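Local coordinates for protein cytolethal distending toxin subunit B (Escherichia coli, PDB 2F1N) that nicks DNA as the endonuclease subunit of a tripartite toxin, very probably damaging the DNA of intoxicated cells and arresting them at G2/M, at residues 211-215 with 216-220; 241-244 with 245-248. All coordinates share one frame; numbering follows the deposited sequence.

Interaction 1 (211-215 with 216-220); sequences AAATQ and TSQRT
Thr214 and Arg219 close this surface loop through their backbones: the carbonyl O of Arg219 accepts the N-H of Thr214 at 2.8 Å, nearly straight at 164°, and a weak, more bent bond from the N of Gln215. One carbonyl thus gathers two successive amides. Within this ring lies a type I beta turn from Gln215 to Gln218, whose own closing bond, from the N of Gln218 to the O of Gln215, is long at 3.3 Å and weak.

Hydroxyls and water make the second group of contacts. Thr220 OG1 lies 3.0 Å from the O of Ala212 and 2.6 Å from a water, which donates weakly to the O of Ala211, so the single proton of the hydroxyl has more than one possible destination. A second water accepts from both the N of Ala213 and the NE2 of Gln218, tying the side-chain amide to the opposing backbone.

Van der Waals contacts form the third group. The methyl of Ala213 sits against the backbone of Gln218, with Ala213 CB 3.4 Å from Gln218 CA, and against the side-chain amide, whose NE2 is 3.6 Å away. Gln215 and Arg219 run out together, and the bend of Gln215 at chi2 (146°) brings its NE2 to 3.5 Å from Ser217 CB; the amide and guanidinium planes stand almost perpendicular. Thr214 and Thr220 meet crosswise, methyl CG2 to methyl CG2 at 4.1 Å.

The OG1 of Thr214 hydrogen-bonds to Asp222 and to the N of Leu221, while Glu189 takes the N of Thr220. This non-regular loop between strands 205-208 and 222-228 is therefore gathered round one carbonyl, by one firm and one weak amide bond, with a hydroxyl and ordered waters bridging further polar groups.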
loop_
_atom_site.group_PDB
_atom_site.type_symbol
_atom_site.label_atom_id
_atom_site.label_comp_id
_atom_site.label_asym_id
_atom_site.label_seq_id
_atom_site.Cartn_x
_atom_site.Cartn_y
_atom_site.Cartn_z
ATOM N N ALA A 211 15.370 -5.432 7.469
ATOM C CA ALA A 211 16.747 -5.819 7.260
ATOM C C ALA A 211 16.909 -7.022 6.283
ATOM O O ALA A 211 17.960 -7.177 5.567
ATOM C CB ALA A 211 17.422 -6.028 8.588
ATOM N N ALA A 212 15.843 -7.802 6.158
ATOM C CA ALA A 212 15.866 -9.036 5.400
ATOM C C ALA A 212 15.346 -8.847 3.996
ATOM O O ALA A 212 14.744 -7.810 3.704
ATOM C CB ALA A 212 15.044 -10.097 6.146
ATOM N N ALA A 213 15.558 -9.861 3.147
ATOM C CA ALA A 213 15.003 -9.895 1.829
ATOM C C ALA A 213 13.489 -10.044 1.909
ATOM O O ALA A 213 12.963 -10.626 2.901
ATOM C CB ALA A 213 15.571 -11.052 1.076
ATOM N N THR A 214 12.806 -9.509 0.897
ATOM C CA THR A 214 11.334 -9.535 0.895
ATOM C C THR A 214 10.820 -10.403 -0.231
ATOM O O THR A 214 9.601 -10.538 -0.424
ATOM C CB THR A 214 10.693 -8.117 0.758
ATOM O OG1 THR A 214 11.008 -7.574 -0.526
ATOM C CG2 THR A 214 11.245 -7.155 1.752
ATOM N N GLN A 215 11.746 -11.001 -0.960
ATOM C CA GLN A 215 11.382 -11.968 -1.962
ATOM C C GLN A 215 12.406 -13.090 -2.022
ATOM O O GLN A 215 13.405 -13.077 -1.301
ATOM C CB GLN A 215 11.039 -11.355 -3.342
ATOM C CG GLN A 215 12.034 -10.381 -3.945
ATOM C CD GLN A 215 12.057 -10.512 -5.494
ATOM O OE1 GLN A 215 11.005 -10.492 -6.169
ATOM N NE2 GLN A 215 13.224 -10.656 -6.038
ATOM N N THR A 216 12.115 -14.093 -2.826
ATOM C CA THR A 216 12.889 -15.340 -2.726
ATOM C C THR A 216 14.254 -15.229 -3.403
ATOM O O THR A 216 15.016 -16.221 -3.451
ATOM C CB THR A 216 12.107 -16.493 -3.377
ATOM O OG1 THR A 216 11.636 -16.057 -4.644
ATOM C CG2 THR A 216 10.821 -16.798 -2.594
ATOM N N SER A 217 14.549 -14.072 -3.985
ATOM C CA SER A 217 15.796 -13.897 -4.734
ATOM C C SER A 217 16.774 -13.044 -3.912
ATOM O O SER A 217 17.750 -12.505 -4.441
ATOM C CB SER A 217 15.500 -13.272 -6.094
ATOM O OG SER A 217 15.046 -14.273 -7.009
ATOM N N GLN A 218 16.476 -12.936 -2.623
ATOM C CA GLN A 218 17.272 -12.192 -1.633
ATOM C C GLN A 218 17.283 -10.665 -1.783
ATOM O O GLN A 218 18.131 -9.973 -1.172
ATOM C CB GLN A 218 18.705 -12.755 -1.540
ATOM C CG GLN A 218 18.776 -14.083 -0.748
ATOM C CD GLN A 218 17.792 -14.164 0.427
ATOM O OE1 GLN A 218 16.731 -14.823 0.317
ATOM N NE2 GLN A 218 18.133 -13.508 1.547
ATOM N N ARG A 219 16.351 -10.124 -2.569
ATOM C CA ARG A 219 16.314 -8.664 -2.724
ATOM C C ARG A 219 15.296 -8.087 -1.745
ATOM O O ARG A 219 14.342 -8.782 -1.365
ATOM C CB ARG A 219 15.985 -8.281 -4.173
ATOM C CG ARG A 219 17.147 -8.704 -5.150
ATOM C CD ARG A 219 17.620 -7.579 -6.073
ATOM N NE ARG A 219 16.599 -7.364 -7.103
ATOM C CZ ARG A 219 16.265 -6.197 -7.656
ATOM N NH1 ARG A 219 16.883 -5.050 -7.327
ATOM N NH2 ARG A 219 15.294 -6.192 -8.564
ATOM N N THR A 220 15.510 -6.835 -1.364
ATOM C CA THR A 220 14.580 -6.132 -0.477
ATOM C C THR A 220 13.845 -5.129 -1.379
ATOM O O THR A 220 14.373 -4.068 -1.679
ATOM C CB THR A 220 15.387 -5.407 0.605
ATOM O OG1 THR A 220 16.044 -6.399 1.436
ATOM C CG2 THR A 220 14.474 -4.628 1.572
HETATM O O HOH W 1 17.233 -5.157 3.444
HETATM O O HOH W 2 17.139 -12.116 3.822
#

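Interaction 2 (241-244 with 245-248); sequences IVYG and ARRT
Tyr243 and Arg246 run out together from the chain, and the guanidinium overhangs the CD1-CE1 edge of the phenol ring, its NH1 reaching in over that face. The two planes are only 22° apart, close to parallel, and CD1 of the ring lies over the centre of the guanidinium, with Tyr243 CD1 3.6 Å from Arg246 CZ. NH1 of Arg246 lies 3.7 Å from Tyr243 CE1. Since CD1 and CE1 are the ring atoms nearest CZ, NH1 and NH2, the overlap is offset from the middle of the ring.

The aliphatic stem follows the same path: Arg246 CG touches Tyr243 CB at 3.6 Å, and a bend at chi3 (117°) lays the planar end against the ring. Val242 CG1 packs over the centre of the opposite face, 3.6 Å from the plane, so the ring is held between the two.

Two overlapping beta turns place the pair in the surface loop between strands 237-241 and 257-261, where Tyr243 also touches Gln40 and Leu41 of helix 31-42. A type II turn from Ile241 to Gly244 is followed by a type I turn from Tyr243 to Arg246, closed by a hydrogen bond from the N of Arg246 to the O of Tyr243 at 3.0 Å. Thr248 OG1 reaches Tyr243 CB at 3.9 Å.

A charged group laid nearly flat against an aromatic rim is consistent with dispersion and some electrostatic attraction; its N-H groups point roughly parallel to the ring plane, past the ring instead of at its face.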
loop_
_atom_site.group_PDB
_atom_site.type_symbol
_atom_site.label_atom_id
_atom_site.label_comp_id
_atom_site.label_asym_id
_atom_site.label_seq_id
_atom_site.Cartn_x
_atom_site.Cartn_y
_atom_site.Cartn_z
ATOM N N ILE A 241 9.639 -8.594 8.483
ATOM C CA ILE A 241 8.960 -9.578 7.644
ATOM C C ILE A 241 7.848 -10.214 8.478
ATOM O O ILE A 241 8.127 -10.769 9.560
ATOM C CB ILE A 241 9.949 -10.651 7.149
ATOM C CG1 ILE A 241 11.169 -10.044 6.436
ATOM C CG2 ILE A 241 9.177 -11.637 6.203
ATOM C CD1 ILE A 241 10.804 -9.016 5.307
ATOM N N VAL A 242 6.577 -10.074 8.049
ATOM C CA VAL A 242 5.503 -10.711 8.791
ATOM C C VAL A 242 5.661 -12.223 8.492
ATOM O O VAL A 242 5.825 -12.601 7.343
ATOM C CB VAL A 242 4.080 -10.292 8.329
ATOM C CG1 VAL A 242 3.036 -10.936 9.254
ATOM C CG2 VAL A 242 3.922 -8.761 8.328
ATOM N N TYR A 243 5.587 -13.058 9.513
ATOM C CA TYR A 243 5.894 -14.491 9.359
ATOM C C TYR A 243 7.367 -14.803 9.043
ATOM O O TYR A 243 7.670 -15.878 8.515
ATOM C CB TYR A 243 4.966 -15.169 8.291
ATOM C CG TYR A 243 3.506 -14.741 8.389
ATOM C CD1 TYR A 243 2.835 -14.755 9.605
ATOM C CD2 TYR A 243 2.818 -14.290 7.253
ATOM C CE1 TYR A 243 1.480 -14.345 9.705
ATOM C CE2 TYR A 243 1.492 -13.889 7.337
ATOM C CZ TYR A 243 0.828 -13.910 8.551
ATOM O OH TYR A 243 -0.493 -13.503 8.630
ATOM N N GLY A 244 8.287 -13.883 9.336
ATOM C CA GLY A 244 9.690 -14.121 9.053
ATOM C C GLY A 244 10.231 -15.316 9.822
ATOM O O GLY A 244 11.177 -15.981 9.370
ATOM N N ALA A 245 9.596 -15.626 10.949
ATOM C CA ALA A 245 10.070 -16.749 11.784
ATOM C C ALA A 245 9.435 -18.037 11.355
ATOM O O ALA A 245 9.759 -19.119 11.885
ATOM C CB ALA A 245 9.757 -16.510 13.235
ATOM N N ARG A 246 8.462 -17.952 10.465
ATOM C CA ARG A 246 7.931 -19.213 9.974
ATOM C C ARG A 246 8.347 -19.551 8.550
ATOM O O ARG A 246 8.707 -18.679 7.753
ATOM C CB ARG A 246 6.438 -19.422 10.270
ATOM C CG ARG A 246 5.502 -18.257 10.121
ATOM C CD ARG A 246 4.032 -18.693 9.991
ATOM N NE ARG A 246 3.140 -18.230 11.067
ATOM C CZ ARG A 246 1.852 -17.936 10.861
ATOM N NH1 ARG A 246 1.339 -18.042 9.632
ATOM N NH2 ARG A 246 1.080 -17.527 11.856
ATOM N N ARG A 247 8.360 -20.841 8.265
ATOM C CA ARG A 247 8.513 -21.274 6.890
ATOM C C ARG A 247 7.103 -21.406 6.337
ATOM O O ARG A 247 6.301 -22.238 6.795
ATOM C CB ARG A 247 9.297 -22.565 6.803
ATOM C CG ARG A 247 10.600 -22.393 6.055
ATOM C CD ARG A 247 10.739 -23.352 4.905
ATOM N NE ARG A 247 11.971 -23.137 4.157
ATOM C CZ ARG A 247 12.339 -23.858 3.107
ATOM N NH1 ARG A 247 11.567 -24.858 2.675
ATOM N NH2 ARG A 247 13.489 -23.586 2.495
ATOM N N THR A 248 6.785 -20.521 5.399
ATOM C CA THR A 248 5.441 -20.491 4.848
ATOM C C THR A 248 5.397 -21.106 3.447
ATOM O O THR A 248 6.406 -21.156 2.722
ATOM C CB THR A 248 4.827 -19.052 4.890
ATOM O OG1 THR A 248 5.168 -18.405 6.129
ATOM C CG2 THR A 248 3.317 -19.144 4.980
#

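Followed from the N terminus, the chain leaves strand 205-208, an edge strand of the six-stranded sheet, and closes interaction 1 before entering strand 222-228 beside it. It then passes through strand 237-241, an outermost strand of the eight-stranded sheet, and turns in interaction 2 on the way to strand 257-261. The two loops follow in series, neither nested nor crossed, with centres about 12 Å apart. Ile241 joins them: its CD1 packs on Ala213 O at 3.6 Å and near the methyl of Thr214, and its CG1 near Ala212 CB. Neighbouring connections from the two sheets of this DNase I-like fold thus meet at the surface.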